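PDB 4R94: initiator protein NS1 from Murine minute virus, which nicks viral DNA at the replication origin through this N-terminal magnesium-dependent endonuclease domain and, with a separate helicase domain, drives parvoviral DNA replication. Local coordinates for residues G204-K215 / E242-T253. Residues are numbered along the deposited sequence; the frame is centred on the assembly and turned at random.
Sequences GNMIAYYFLTKK and EGERHLVSKLYT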
loop_
_atom_site.group_PDB
_atom_site.type_symbol
_atom_site.label_atom_id
_atom_site.label_comp_id
_atom_site.label_asym_id
_atom_site.label_seq_id
_atom_site.Cartn_x
_atom_site.Cartn_y
_atom_site.Cartn_z
ATOM N N GLY A 204 9.327 -11.647 5.698
ATOM C CA GLY A 204 9.695 -11.243 7.045
ATOM C C GLY A 204 10.927 -10.351 7.084
ATOM O O GLY A 204 10.943 -9.346 7.788
ATOM N N ASN A 205 11.948 -10.699 6.311
ATOM C CA ASN A 205 13.174 -9.916 6.350
ATOM C C ASN A 205 12.987 -8.492 5.853
ATOM O O ASN A 205 13.476 -7.554 6.470
ATOM C CB ASN A 205 14.286 -10.597 5.550
ATOM C CG ASN A 205 14.779 -11.864 6.210
ATOM O OD1 ASN A 205 14.461 -12.149 7.372
ATOM N ND2 ASN A 205 15.559 -12.645 5.464
ATOM N N MET A 206 12.277 -8.332 4.739
ATOM C CA MET A 206 12.035 -7.005 4.191
ATOM C C MET A 206 11.226 -6.140 5.163
ATOM O O MET A 206 11.483 -4.949 5.303
ATOM C CB MET A 206 11.309 -7.093 2.839
ATOM C CG MET A 206 11.131 -5.742 2.165
ATOM S SD MET A 206 12.705 -5.016 1.647
ATOM C CE MET A 206 13.300 -6.379 0.675
ATOM N N ILE A 207 10.236 -6.733 5.830
ATOM C CA ILE A 207 9.461 -5.958 6.784
ATOM C C ILE A 207 10.333 -5.535 7.989
ATOM O O ILE A 207 10.411 -4.349 8.316
ATOM C CB ILE A 207 8.219 -6.751 7.230
ATOM C CG1 ILE A 207 7.335 -6.996 5.999
ATOM C CG2 ILE A 207 7.486 -5.998 8.348
ATOM C CD1 ILE A 207 6.186 -7.979 6.232
ATOM N N ALA A 208 11.033 -6.485 8.602
ATOM C CA ALA A 208 11.779 -6.207 9.824
ATOM C C ALA A 208 12.999 -5.321 9.580
ATOM O O ALA A 208 13.268 -4.390 10.342
ATOM C CB ALA A 208 12.214 -7.511 10.476
ATOM N N TYR A 209 13.732 -5.612 8.510
ATOM C CA TYR A 209 14.992 -4.922 8.256
ATOM C C TYR A 209 14.847 -3.662 7.414
ATOM O O TYR A 209 15.814 -2.923 7.233
ATOM C CB TYR A 209 15.975 -5.868 7.566
ATOM C CG TYR A 209 16.348 -7.081 8.377
ATOM C CD1 TYR A 209 16.660 -6.963 9.729
ATOM C CD2 TYR A 209 16.395 -8.339 7.795
ATOM C CE1 TYR A 209 17.004 -8.076 10.478
ATOM C CE2 TYR A 209 16.749 -9.458 8.533
ATOM C CZ TYR A 209 17.047 -9.317 9.877
ATOM O OH TYR A 209 17.398 -10.430 10.623
ATOM N N TYR A 210 13.656 -3.405 6.872
ATOM C CA TYR A 210 13.499 -2.225 6.036
ATOM C C TYR A 210 12.192 -1.453 6.335
ATOM O O TYR A 210 12.249 -0.303 6.770
ATOM C CB TYR A 210 13.581 -2.607 4.544
ATOM C CG TYR A 210 13.453 -1.409 3.645
ATOM C CD1 TYR A 210 14.456 -0.442 3.594
ATOM C CD2 TYR A 210 12.324 -1.228 2.860
ATOM C CE1 TYR A 210 14.332 0.677 2.790
ATOM C CE2 TYR A 210 12.192 -0.108 2.049
ATOM C CZ TYR A 210 13.197 0.832 2.015
ATOM O OH TYR A 210 13.046 1.937 1.210
ATOM N N PHE A 211 11.016 -2.034 6.110
ATOM C CA PHE A 211 9.825 -1.189 6.271
ATOM C C PHE A 211 9.613 -0.715 7.709
ATOM O O PHE A 211 9.187 0.421 7.936
ATOM C CB PHE A 211 8.567 -1.902 5.749
ATOM C CG PHE A 211 8.539 -2.013 4.255
ATOM C CD1 PHE A 211 8.503 -0.866 3.474
ATOM C CD2 PHE A 211 8.606 -3.256 3.632
ATOM C CE1 PHE A 211 8.499 -0.945 2.076
ATOM C CE2 PHE A 211 8.599 -3.356 2.243
ATOM C CZ PHE A 211 8.565 -2.201 1.460
ATOM N N LEU A 212 9.940 -1.555 8.683
ATOM C CA LEU A 212 9.803 -1.163 10.083
ATOM C C LEU A 212 10.900 -0.191 10.564
ATOM O O LEU A 212 10.861 0.283 11.701
ATOM C CB LEU A 212 9.776 -2.412 10.982
ATOM C CG LEU A 212 8.560 -3.331 10.831
ATOM C CD1 LEU A 212 8.509 -4.398 11.935
ATOM C CD2 LEU A 212 7.256 -2.512 10.784
ATOM N N THR A 213 11.871 0.122 9.710
ATOM C CA THR A 213 12.898 1.089 10.099
ATOM C C THR A 213 12.526 2.533 9.795
ATOM O O THR A 213 13.251 3.451 10.201
ATOM C CB THR A 213 14.260 0.817 9.405
ATOM O OG1 THR A 213 14.183 1.150 8.011
ATOM C CG2 THR A 213 14.686 -0.627 9.573
ATOM N N LYS A 214 11.421 2.754 9.080
ATOM C CA LYS A 214 11.064 4.100 8.644
ATOM C C LYS A 214 10.598 4.985 9.802
ATOM O O LYS A 214 10.137 4.491 10.838
ATOM C CB LYS A 214 9.960 4.057 7.562
ATOM C CG LYS A 214 10.271 3.181 6.338
ATOM C CD LYS A 214 11.524 3.636 5.596
ATOM C CE LYS A 214 11.754 2.790 4.332
ATOM N NZ LYS A 214 10.824 3.127 3.200
ATOM N N LYS A 215 10.717 6.295 9.615
ATOM C CA LYS A 215 10.226 7.273 10.590
ATOM C C LYS A 215 8.754 7.641 10.365
ATOM O O LYS A 215 8.320 7.825 9.230
ATOM C CB LYS A 215 11.085 8.541 10.538
ATOM C CG LYS A 215 10.658 9.618 11.534
ATOM C CD LYS A 215 11.793 10.595 11.823
ATOM C CE LYS A 215 11.366 11.668 12.817
ATOM N NZ LYS A 215 12.531 12.482 13.273
ATOM N N GLU A 242 5.638 3.798 16.516
ATOM C CA GLU A 242 6.967 3.776 15.885
ATOM C C GLU A 242 8.008 3.124 16.789
ATOM O O GLU A 242 8.815 2.325 16.330
ATOM C CB GLU A 242 7.473 5.175 15.492
ATOM C CG GLU A 242 8.759 5.056 14.639
ATOM C CD GLU A 242 9.509 6.352 14.338
ATOM O OE1 GLU A 242 8.890 7.431 14.236
ATOM O OE2 GLU A 242 10.756 6.273 14.184
ATOM N N GLY A 243 7.974 3.455 18.075
ATOM C CA GLY A 243 8.925 2.889 19.016
ATOM C C GLY A 243 8.819 1.382 19.094
ATOM O O GLY A 243 9.822 0.688 19.195
ATOM N N GLU A 244 7.596 0.871 19.015
ATOM C CA GLU A 244 7.357 -0.562 19.103
ATOM C C GLU A 244 7.834 -1.271 17.837
ATOM O O GLU A 244 8.278 -2.415 17.882
ATOM C CB GLU A 244 5.866 -0.842 19.347
ATOM C CG GLU A 244 5.375 -0.304 20.698
ATOM C CD GLU A 244 3.873 -0.456 20.907
ATOM O OE1 GLU A 244 3.088 -0.092 20.003
ATOM O OE2 GLU A 244 3.476 -0.935 21.992
ATOM N N ARG A 245 7.707 -0.589 16.704
ATOM C CA ARG A 245 8.158 -1.146 15.438
ATOM C C ARG A 245 9.680 -1.328 15.455
ATOM O O ARG A 245 10.201 -2.347 15.003
ATOM C CB ARG A 245 7.723 -0.237 14.281
ATOM C CG ARG A 245 6.203 -0.262 14.018
ATOM C CD ARG A 245 5.749 0.980 13.254
ATOM N NE ARG A 245 6.443 1.118 11.974
ATOM C CZ ARG A 245 5.922 0.790 10.797
ATOM N NH1 ARG A 245 4.688 0.281 10.722
ATOM N NH2 ARG A 245 6.646 0.953 9.693
ATOM N N HIS A 246 10.390 -0.340 15.987
ATOM C CA HIS A 246 11.846 -0.454 16.104
ATOM C C HIS A 246 12.236 -1.553 17.089
ATOM O O HIS A 246 13.218 -2.262 16.871
ATOM C CB HIS A 246 12.449 0.888 16.517
ATOM C CG HIS A 246 12.247 1.970 15.504
ATOM N ND1 HIS A 246 12.380 1.750 14.153
ATOM C CD2 HIS A 246 11.891 3.269 15.643
ATOM C CE1 HIS A 246 12.132 2.875 13.499
ATOM N NE2 HIS A 246 11.834 3.808 14.381
ATOM N N LEU A 247 11.469 -1.716 18.167
ATOM C CA LEU A 247 11.686 -2.863 19.050
ATOM C C LEU A 247 11.511 -4.199 18.316
ATOM O O LEU A 247 12.282 -5.132 18.528
ATOM C CB LEU A 247 10.746 -2.823 20.254
ATOM C CG LEU A 247 10.999 -1.837 21.389
ATOM C CD1 LEU A 247 10.009 -2.120 22.513
ATOM C CD2 LEU A 247 12.425 -1.946 21.888
ATOM N N VAL A 248 10.498 -4.307 17.460
ATOM C CA VAL A 248 10.341 -5.518 16.657
ATOM C C VAL A 248 11.578 -5.830 15.802
ATOM O O VAL A 248 12.022 -6.973 15.746
ATOM C CB VAL A 248 9.097 -5.418 15.737
ATOM C CG1 VAL A 248 9.065 -6.599 14.766
ATOM C CG2 VAL A 248 7.841 -5.388 16.587
ATOM N N SER A 249 12.125 -4.820 15.135
ATOM C CA SER A 249 13.337 -5.001 14.340
ATOM C C SER A 249 14.471 -5.509 15.211
ATOM O O SER A 249 15.191 -6.426 14.825
ATOM C CB SER A 249 13.750 -3.697 13.663
ATOM O OG SER A 249 12.735 -3.267 12.771
ATOM N N LYS A 250 14.603 -4.912 16.390
ATOM C CA LYS A 250 15.687 -5.254 17.318
ATOM C C LYS A 250 15.574 -6.707 17.779
ATOM O O LYS A 250 16.564 -7.451 17.783
ATOM C CB LYS A 250 15.673 -4.295 18.514
ATOM C CG LYS A 250 16.739 -4.574 19.569
ATOM C CD LYS A 250 16.531 -3.676 20.789
ATOM C CE LYS A 250 17.569 -3.950 21.865
ATOM N NZ LYS A 250 18.947 -3.677 21.371
ATOM N N LEU A 251 14.362 -7.120 18.141
ATOM C CA LEU A 251 14.123 -8.489 18.587
ATOM C C LEU A 251 14.253 -9.497 17.446
ATOM O O LEU A 251 14.618 -10.653 17.652
ATOM C CB LEU A 251 12.738 -8.611 19.227
ATOM C CG LEU A 251 12.578 -7.926 20.585
ATOM C CD1 LEU A 251 11.142 -8.032 21.087
ATOM C CD2 LEU A 251 13.540 -8.534 21.589
ATOM N N TYR A 252 13.944 -9.054 16.235
ATOM C CA TYR A 252 13.913 -9.947 15.084
ATOM C C TYR A 252 15.328 -10.399 14.761
ATOM O O TYR A 252 15.536 -11.506 14.282
ATOM C CB TYR A 252 13.281 -9.228 13.893
ATOM C CG TYR A 252 13.069 -10.028 12.620
ATOM C CD1 TYR A 252 14.075 -10.138 11.666
ATOM C CD2 TYR A 252 11.836 -10.602 12.336
ATOM C CE1 TYR A 252 13.875 -10.838 10.485
ATOM C CE2 TYR A 252 11.627 -11.298 11.161
ATOM C CZ TYR A 252 12.645 -11.407 10.237
ATOM O OH TYR A 252 12.428 -12.091 9.068
ATOM N N THR A 253 16.280 -9.516 15.033
ATOM C CA THR A 253 17.698 -9.781 14.811
ATOM C C THR A 253 18.258 -10.666 15.923
ATOM O O THR A 253 17.789 -11.788 16.135
ATOM C CB THR A 253 18.523 -8.476 14.755
ATOM O OG1 THR A 253 17.791 -7.460 14.065
ATOM C CG2 THR A 253 19.858 -8.704 14.055
HETATM O O HOH W 1 8.944 2.224 11.601
HETATM O O HOH W 2 13.437 -0.524 13.059
#
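Tyr252 fits as a knob among Gly204, Asn205, Ala208 and Tyr209, fixing helix 242-252, the last of this nickase domain construct, against the helix that carries the nicking tyrosine, Tyr210; the two axes cross at -122°. The aromatic packing centres on Tyr252. With CG anti to the backbone N (chi1 -176°), the Tyr252 ring lies with one face under the methyl of Ala208, whose CB stands 3.4 Å from the ring centroid in a CH-pi contact. Its CD1-CE1 edge points at the face of Tyr209, a T-shaped pair with planes at 86°.

Leu212 supplies the second apolar patch: CD1 meets Val248 CG1 at 3.6 Å, while CD2 sits centrally over one face of the Arg245 guanidinium. That group also donates to Gln117 and Ser230.

Among the polar links, Tyr252 OH donates to Asn205 OD1 (2.6 Å), and Ser249 OG to Ala208 O (2.7 Å), in the carbonyl plane on a lone pair. Waters add further links: one molecule donates to Leu212 O and Lys214 O and accepts from Arg245 NE, while a second joins Leu212 O, Ser249 OG and His246 ND1. At the imidazole edge, in the ring plane, NE2 donates to the anti lone pair of Glu242 OE2 (2.7 Å).

Leu212 O and Lys214 O are thus tied through water to helix 242-252. One side of the RCR-3 segment, Leu212 and its carbonyl, serves packing and water bridging, whereas Tyr210 points away from the helix and the Lys214 chain ends in a salt bridge to the magnesium ligand Glu119.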